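Long-range contacts in stringent starvation protein B (Caulobacter vibrioides, PDB 2QAS), which probably acts as an adaptor that tethers ssrA-tagged proteins and delivers them to the ClpX unfoldase for degradation: residues 24-32 with 106-114; 72-81 with 89-97. All coordinates share one frame; numbering follows the deposited sequence.

Contact 1: 24-32 with 106-114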
# COMPACT_ATOMS: atom_id res chain seq x y z
N LEU A 24 -0.32 -2.36 -2.34
CA LEU A 24 0.81 -3.27 -2.32
C LEU A 24 1.80 -3.13 -3.48
O LEU A 24 2.97 -3.51 -3.36
CB LEU A 24 0.31 -4.71 -2.20
CG LEU A 24 -0.26 -4.99 -0.80
CD1 LEU A 24 -0.85 -6.38 -0.75
CD2 LEU A 24 0.86 -4.83 0.23
N ARG A 25 1.35 -2.60 -4.62
CA ARG A 25 2.26 -2.40 -5.74
C ARG A 25 3.33 -1.43 -5.25
O ARG A 25 4.47 -1.46 -5.73
CB ARG A 25 1.53 -1.81 -6.95
CG ARG A 25 0.58 -2.79 -7.63
CD ARG A 25 -0.06 -2.18 -8.86
NE ARG A 25 -0.95 -3.12 -9.55
CZ ARG A 25 -0.53 -4.20 -10.21
NH1 ARG A 25 0.77 -4.47 -10.29
NH2 ARG A 25 -1.41 -5.01 -10.80
N GLY A 26 2.95 -0.60 -4.29
CA GLY A 26 3.86 0.37 -3.72
C GLY A 26 5.06 -0.23 -3.01
O GLY A 26 6.06 0.46 -2.80
N VAL A 27 4.96 -1.49 -2.61
CA VAL A 27 6.08 -2.15 -1.94
C VAL A 27 7.16 -2.42 -2.98
O VAL A 27 8.36 -2.35 -2.69
CB VAL A 27 5.65 -3.50 -1.29
CG1 VAL A 27 6.88 -4.23 -0.76
CG2 VAL A 27 4.68 -3.25 -0.16
N VAL A 28 6.73 -2.72 -4.20
CA VAL A 28 7.67 -2.98 -5.28
C VAL A 28 8.45 -1.70 -5.54
O VAL A 28 9.67 -1.70 -5.63
CB VAL A 28 6.94 -3.40 -6.56
CG1 VAL A 28 7.92 -3.57 -7.70
CG2 VAL A 28 6.16 -4.70 -6.31
N LYS A 29 7.73 -0.59 -5.64
CA LYS A 29 8.36 0.70 -5.87
C LYS A 29 9.33 1.06 -4.76
O LYS A 29 10.41 1.59 -5.02
CB LYS A 29 7.29 1.77 -5.96
CG LYS A 29 7.80 3.18 -5.90
CD LYS A 29 6.64 4.10 -6.13
CE LYS A 29 7.02 5.55 -5.92
NZ LYS A 29 5.78 6.36 -5.95
N ALA A 30 8.96 0.79 -3.52
CA ALA A 30 9.84 1.11 -2.41
C ALA A 30 11.07 0.20 -2.41
O ALA A 30 12.16 0.63 -2.06
CB ALA A 30 9.10 1.00 -1.10
N ALA A 31 10.89 -1.06 -2.81
CA ALA A 31 11.99 -2.02 -2.88
C ALA A 31 12.96 -1.61 -4.00
O ALA A 31 14.18 -1.72 -3.86
CB ALA A 31 11.45 -3.42 -3.13
N LEU A 32 12.41 -1.14 -5.12
CA LEU A 32 13.25 -0.71 -6.23
C LEU A 32 14.03 0.57 -5.91
O LEU A 32 15.03 0.85 -6.55
CB LEU A 32 12.41 -0.50 -7.50
CG LEU A 32 11.88 -1.80 -8.13
CD1 LEU A 32 10.99 -1.50 -9.30
CD2 LEU A 32 13.05 -2.65 -8.56
N PRO A 106 5.73 0.09 -16.02
CA PRO A 106 4.90 0.82 -15.05
C PRO A 106 4.61 -0.13 -13.90
O PRO A 106 4.60 -1.35 -14.09
CB PRO A 106 3.64 1.15 -15.86
CG PRO A 106 4.09 1.10 -17.28
CD PRO A 106 5.01 -0.10 -17.28
N TYR A 107 4.40 0.41 -12.71
CA TYR A 107 4.10 -0.47 -11.59
C TYR A 107 2.75 -1.13 -11.84
O TYR A 107 2.47 -2.21 -11.31
CB TYR A 107 4.11 0.33 -10.30
CG TYR A 107 5.46 0.95 -10.05
CD1 TYR A 107 5.64 2.32 -10.15
CD2 TYR A 107 6.58 0.15 -9.79
CE1 TYR A 107 6.91 2.89 -9.99
CE2 TYR A 107 7.84 0.70 -9.64
CZ TYR A 107 8.00 2.08 -9.74
OH TYR A 107 9.25 2.64 -9.61
N ALA A 108 1.93 -0.50 -12.68
CA ALA A 108 0.62 -1.03 -13.02
C ALA A 108 0.74 -2.32 -13.83
O ALA A 108 -0.14 -3.18 -13.79
CB ALA A 108 -0.17 0.00 -13.80
N ALA A 109 1.83 -2.46 -14.58
CA ALA A 109 2.02 -3.64 -15.41
C ALA A 109 2.44 -4.87 -14.59
O ALA A 109 2.30 -5.99 -15.05
CB ALA A 109 3.03 -3.36 -16.49
N LEU A 110 2.93 -4.64 -13.38
CA LEU A 110 3.38 -5.73 -12.52
C LEU A 110 2.32 -6.78 -12.21
O LEU A 110 1.15 -6.46 -12.02
CB LEU A 110 3.91 -5.18 -11.20
CG LEU A 110 5.41 -4.89 -11.15
CD1 LEU A 110 5.83 -4.08 -12.36
CD2 LEU A 110 5.70 -4.16 -9.87
N THR A 111 2.75 -8.04 -12.14
CA THR A 111 1.84 -9.12 -11.82
C THR A 111 2.45 -10.01 -10.74
O THR A 111 1.75 -10.79 -10.10
CB THR A 111 1.50 -9.98 -13.06
OG1 THR A 111 2.63 -10.75 -13.44
CG2 THR A 111 1.09 -9.10 -14.22
N ARG A 112 3.75 -9.90 -10.51
CA ARG A 112 4.36 -10.72 -9.48
C ARG A 112 5.66 -10.13 -8.97
O ARG A 112 6.40 -9.48 -9.71
CB ARG A 112 4.61 -12.13 -10.02
CG ARG A 112 4.82 -13.15 -8.92
CD ARG A 112 5.83 -14.22 -9.32
NE ARG A 112 6.07 -15.16 -8.23
CZ ARG A 112 7.12 -15.97 -8.16
NH1 ARG A 112 8.04 -15.95 -9.12
NH2 ARG A 112 7.26 -16.80 -7.12
N PHE A 113 5.93 -10.34 -7.68
CA PHE A 113 7.13 -9.85 -7.03
C PHE A 113 7.65 -10.95 -6.12
O PHE A 113 6.88 -11.55 -5.38
CB PHE A 113 6.82 -8.62 -6.18
CG PHE A 113 8.04 -8.01 -5.55
CD1 PHE A 113 8.92 -7.25 -6.32
CD2 PHE A 113 8.32 -8.21 -4.20
CE1 PHE A 113 10.07 -6.70 -5.76
CE2 PHE A 113 9.47 -7.67 -3.62
CZ PHE A 113 10.35 -6.91 -4.40
N TYR A 114 8.96 -11.21 -6.17
CA TYR A 114 9.53 -12.27 -5.36
C TYR A 114 11.00 -12.05 -5.01
O TYR A 114 11.81 -11.74 -5.88
CB TYR A 114 9.38 -13.62 -6.09
CG TYR A 114 9.79 -14.83 -5.27
CD1 TYR A 114 9.18 -15.10 -4.05
CD2 TYR A 114 10.83 -15.67 -5.69
CE1 TYR A 114 9.58 -16.18 -3.25
CE2 TYR A 114 11.25 -16.77 -4.89
CZ TYR A 114 10.61 -17.01 -3.68
OH TYR A 114 10.99 -18.07 -2.88
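Lys29 lays its CB over one face of the Tyr107 ring, a CH-pi contact 4.0 Å from the ring centroid, while Leu32 CD1 meets the ring edge near its plane, 3.9 Å from CE2. The guanidinium of Arg25 has Ala108 O over one face, offset toward the rim, and Leu110 O at its edge. That edge makes the direct polar link: Arg25 NH1 donates to Leu110 O at 2.7 Å and 159°, with the oxygen near the guanidinium plane although the donor stands above the carbonyl plane. NH2 adds a weak bond to the same oxygen.

With its CG opposite the backbone N (chi1 167°), Lys29 sends an extended chain across the tyrosine at about a right angle, ending in a salt bridge to Glu87; the Tyr107 hydroxyl bonds Gly86 O. On the neighbouring face of the helix, Val28 CG2 lies alongside the Phe113 ring, 3.8 Å from CD1, and Ala31 CB is 3.9 Å from Phe113 CZ. The axes of helix 24-32 and strand 110-114 cross at 57°, and Val27 and Ala31 also touch the second subunit, placing the contact next to the dimer interface. Two charged side chains flank the apolar seam: Lys29 lends its carbons to the ring and its amine to Glu87, and Arg25 gives its N-H donors to the Leu110 carbonyl as the turn passes into the strand.

Contact 2: 72-81 with 89-97; sequences MTIVLQHQYW and FFSVTLKFG
Thr93 O is held by one N-H, from Trp81 N at 3.0 Å and 158°, in the carbonyl plane, with the CA of Tyr80, the residue before it, adding a CH...O contact at 3.3 Å. Trp81 O accepts Thr93 N in return, again at 3.0 Å, closing an antiparallel hydrogen-bonded pair. Two residues from the pair, a water bridges the two segments, donating to Gln79 O and accepting from Lys95 N. The outer strand 81-85 thus pairs with the central strand 89-96 in the three-stranded antiparallel sheet, while the axes of strands 72-76, of the other sheet, and 89-96 lie at 101°. Leu94 fills the angle between them: its CD1 meets Ile74 CB at 3.7 Å, and its CD2 reaches Tyr80 CB at 3.5 Å, close to Leu76 CD2 as well. Leu94 CG lies opposite the carbonyl carbon (chi1 -57°), which brings the branch point between Ile74 and Tyr80; its two methyls then diverge toward them. On the Thr93 side, the extended Lys95 chain runs obliquely past the indole, with CG 4.0 Å from Trp81 CZ3. Met72 CE touches Phe96 CE2 at 3.8 Å. The bound peptide lies alongside, hydrogen-bonding Gln79 NE2 and the backbones of Thr73 and Lys95.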
# COMPACT_ATOMS: atom_id res chain seq x y z
N MET A 72 6.64 -11.50 -18.75
CA MET A 72 8.09 -11.46 -18.82
C MET A 72 8.64 -11.23 -17.43
O MET A 72 8.23 -10.31 -16.74
CB MET A 72 8.60 -10.35 -19.75
CG MET A 72 10.12 -10.38 -19.92
SD MET A 72 10.84 -9.16 -21.07
CE MET A 72 12.35 -8.81 -20.26
N THR A 73 9.57 -12.09 -17.02
CA THR A 73 10.19 -11.95 -15.72
C THR A 73 11.62 -11.46 -15.91
O THR A 73 12.29 -11.83 -16.87
CB THR A 73 10.22 -13.29 -14.96
OG1 THR A 73 8.88 -13.73 -14.70
CG2 THR A 73 10.96 -13.15 -13.63
N ILE A 74 12.06 -10.61 -15.00
CA ILE A 74 13.42 -10.12 -15.04
C ILE A 74 13.95 -10.28 -13.63
O ILE A 74 13.19 -10.22 -12.68
CB ILE A 74 13.53 -8.62 -15.48
CG1 ILE A 74 12.83 -7.71 -14.48
CG2 ILE A 74 12.94 -8.45 -16.87
CD1 ILE A 74 12.81 -6.26 -14.93
N VAL A 75 15.25 -10.50 -13.51
CA VAL A 75 15.84 -10.67 -12.21
C VAL A 75 16.83 -9.53 -12.01
O VAL A 75 17.58 -9.17 -12.93
CB VAL A 75 16.55 -12.05 -12.09
CG1 VAL A 75 17.60 -12.20 -13.19
CG2 VAL A 75 17.18 -12.20 -10.72
N LEU A 76 16.78 -8.93 -10.82
CA LEU A 76 17.67 -7.82 -10.46
C LEU A 76 18.58 -8.35 -9.37
O LEU A 76 18.22 -8.39 -8.20
CB LEU A 76 16.85 -6.64 -9.95
CG LEU A 76 15.87 -6.05 -10.97
CD1 LEU A 76 15.10 -4.91 -10.34
CD2 LEU A 76 16.64 -5.58 -12.20
N GLN A 77 19.78 -8.77 -9.77
CA GLN A 77 20.72 -9.34 -8.83
C GLN A 77 22.16 -9.04 -9.24
O GLN A 77 22.78 -8.11 -8.70
CB GLN A 77 20.48 -10.85 -8.76
CG GLN A 77 21.41 -11.67 -7.86
CD GLN A 77 20.95 -13.14 -7.72
OE1 GLN A 77 20.64 -13.81 -8.71
NE2 GLN A 77 20.92 -13.63 -6.49
N HIS A 78 22.67 -9.80 -10.20
CA HIS A 78 24.05 -9.64 -10.66
C HIS A 78 24.22 -8.79 -11.89
O HIS A 78 25.31 -8.27 -12.13
CB HIS A 78 24.67 -11.01 -10.96
CG HIS A 78 24.62 -11.96 -9.81
ND1 HIS A 78 23.98 -13.18 -9.88
CD2 HIS A 78 25.12 -11.87 -8.56
CE1 HIS A 78 24.07 -13.79 -8.71
NE2 HIS A 78 24.76 -13.02 -7.89
N GLN A 79 23.16 -8.64 -12.69
CA GLN A 79 23.31 -7.89 -13.93
C GLN A 79 22.23 -6.88 -14.30
O GLN A 79 21.30 -7.19 -15.04
CB GLN A 79 23.51 -8.87 -15.09
CG GLN A 79 24.80 -9.69 -14.97
CD GLN A 79 25.04 -10.60 -16.16
OE1 GLN A 79 25.02 -10.16 -17.30
NE2 GLN A 79 25.28 -11.89 -15.90
N TYR A 80 22.37 -5.69 -13.74
CA TYR A 80 21.45 -4.59 -14.02
C TYR A 80 22.17 -3.28 -13.76
O TYR A 80 22.97 -3.16 -12.82
CB TYR A 80 20.18 -4.68 -13.18
CG TYR A 80 20.35 -4.40 -11.71
CD1 TYR A 80 20.69 -5.41 -10.82
CD2 TYR A 80 20.07 -3.13 -11.19
CE1 TYR A 80 20.74 -5.17 -9.45
CE2 TYR A 80 20.12 -2.88 -9.83
CZ TYR A 80 20.46 -3.91 -8.96
OH TYR A 80 20.48 -3.67 -7.60
N TRP A 81 21.89 -2.30 -14.59
CA TRP A 81 22.55 -1.02 -14.50
C TRP A 81 21.55 0.09 -14.60
O TRP A 81 20.46 -0.08 -15.15
CB TRP A 81 23.55 -0.90 -15.66
CG TRP A 81 24.63 -1.92 -15.61
CD1 TRP A 81 25.85 -1.77 -15.00
CD2 TRP A 81 24.58 -3.27 -16.08
NE1 TRP A 81 26.55 -2.96 -15.06
CE2 TRP A 81 25.79 -3.90 -15.72
CE3 TRP A 81 23.61 -4.02 -16.78
CZ2 TRP A 81 26.08 -5.23 -16.02
CZ3 TRP A 81 23.90 -5.36 -17.09
CH2 TRP A 81 25.12 -5.95 -16.71
N PHE A 89 6.62 4.54 -12.77
CA PHE A 89 7.23 3.45 -13.53
C PHE A 89 8.73 3.44 -13.29
O PHE A 89 9.29 4.42 -12.81
CB PHE A 89 6.96 3.65 -15.02
CG PHE A 89 7.81 4.71 -15.64
CD1 PHE A 89 9.06 4.41 -16.16
CD2 PHE A 89 7.39 6.04 -15.64
CE1 PHE A 89 9.89 5.40 -16.66
CE2 PHE A 89 8.21 7.04 -16.15
CZ PHE A 89 9.46 6.73 -16.66
N PHE A 90 9.39 2.32 -13.62
CA PHE A 90 10.84 2.24 -13.46
C PHE A 90 11.49 1.79 -14.76
O PHE A 90 10.86 1.10 -15.58
CB PHE A 90 11.22 1.27 -12.33
CG PHE A 90 10.93 -0.19 -12.62
CD1 PHE A 90 9.67 -0.73 -12.39
CD2 PHE A 90 11.94 -1.03 -13.11
CE1 PHE A 90 9.40 -2.08 -12.64
CE2 PHE A 90 11.69 -2.38 -13.37
CZ PHE A 90 10.42 -2.91 -13.13
N SER A 91 12.73 2.20 -14.98
CA SER A 91 13.45 1.78 -16.16
C SER A 91 14.79 1.21 -15.69
O SER A 91 15.30 1.61 -14.65
CB SER A 91 13.62 2.93 -17.18
OG SER A 91 14.29 4.04 -16.63
N VAL A 92 15.33 0.25 -16.45
CA VAL A 92 16.57 -0.45 -16.10
C VAL A 92 17.27 -0.97 -17.35
O VAL A 92 16.62 -1.24 -18.36
CB VAL A 92 16.31 -1.75 -15.27
CG1 VAL A 92 17.55 -2.15 -14.52
CG2 VAL A 92 15.16 -1.56 -14.33
N THR A 93 18.58 -1.16 -17.26
CA THR A 93 19.33 -1.72 -18.36
C THR A 93 19.71 -3.14 -17.94
O THR A 93 20.26 -3.34 -16.86
CB THR A 93 20.62 -0.95 -18.62
OG1 THR A 93 20.30 0.38 -19.04
CG2 THR A 93 21.44 -1.65 -19.71
N LEU A 94 19.39 -4.11 -18.79
CA LEU A 94 19.70 -5.50 -18.53
C LEU A 94 20.39 -6.08 -19.78
O LEU A 94 20.44 -5.42 -20.83
CB LEU A 94 18.41 -6.26 -18.25
CG LEU A 94 17.50 -5.81 -17.11
CD1 LEU A 94 16.23 -6.65 -17.11
CD2 LEU A 94 18.22 -5.92 -15.76
N LYS A 95 20.89 -7.30 -19.69
CA LYS A 95 21.56 -7.94 -20.82
C LYS A 95 20.82 -9.16 -21.31
O LYS A 95 20.37 -9.99 -20.52
CB LYS A 95 22.97 -8.37 -20.45
CG LYS A 95 23.97 -7.27 -20.55
CD LYS A 95 25.35 -7.77 -20.20
CE LYS A 95 26.35 -6.64 -20.34
NZ LYS A 95 27.55 -6.95 -19.56
N PHE A 96 20.69 -9.28 -22.62
CA PHE A 96 20.02 -10.42 -23.23
C PHE A 96 21.00 -10.97 -24.27
O PHE A 96 21.31 -10.29 -25.26
CB PHE A 96 18.71 -9.98 -23.89
CG PHE A 96 17.77 -9.30 -22.94
CD1 PHE A 96 17.94 -7.96 -22.62
CD2 PHE A 96 16.75 -10.02 -22.32
CE1 PHE A 96 17.08 -7.34 -21.70
CE2 PHE A 96 15.89 -9.40 -21.40
CZ PHE A 96 16.06 -8.06 -21.09
N GLY A 97 21.50 -12.18 -24.01
CA GLY A 97 22.47 -12.76 -24.91
C GLY A 97 23.69 -11.84 -24.97
O GLY A 97 24.22 -11.57 -26.06
O HOH W 1 20.71 -8.64 -17.28

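How the contacts relate
Contact 1 is the more buried of the two, its centre about 5 Å from the centre of the chain; contact 2 is partly buried, its centre about 10 Å from it. Contact 1 sets the helix against the four-stranded sheet beside the dimer interface; contact 2 joins that sheet, through strand 71-76, to the three-stranded one, next to the bound peptide. Their chemistry follows: an arginine fixed to a backbone carbonyl beside apolar packing in contact 1, paired backbone bonds, a water and a leucine packed between the two sheets in contact 2. They meet where Leu32 packs on Phe90 and Leu76, and where Tyr107 and Pro106 lie against Phe89. The centres are about 14 Å apart.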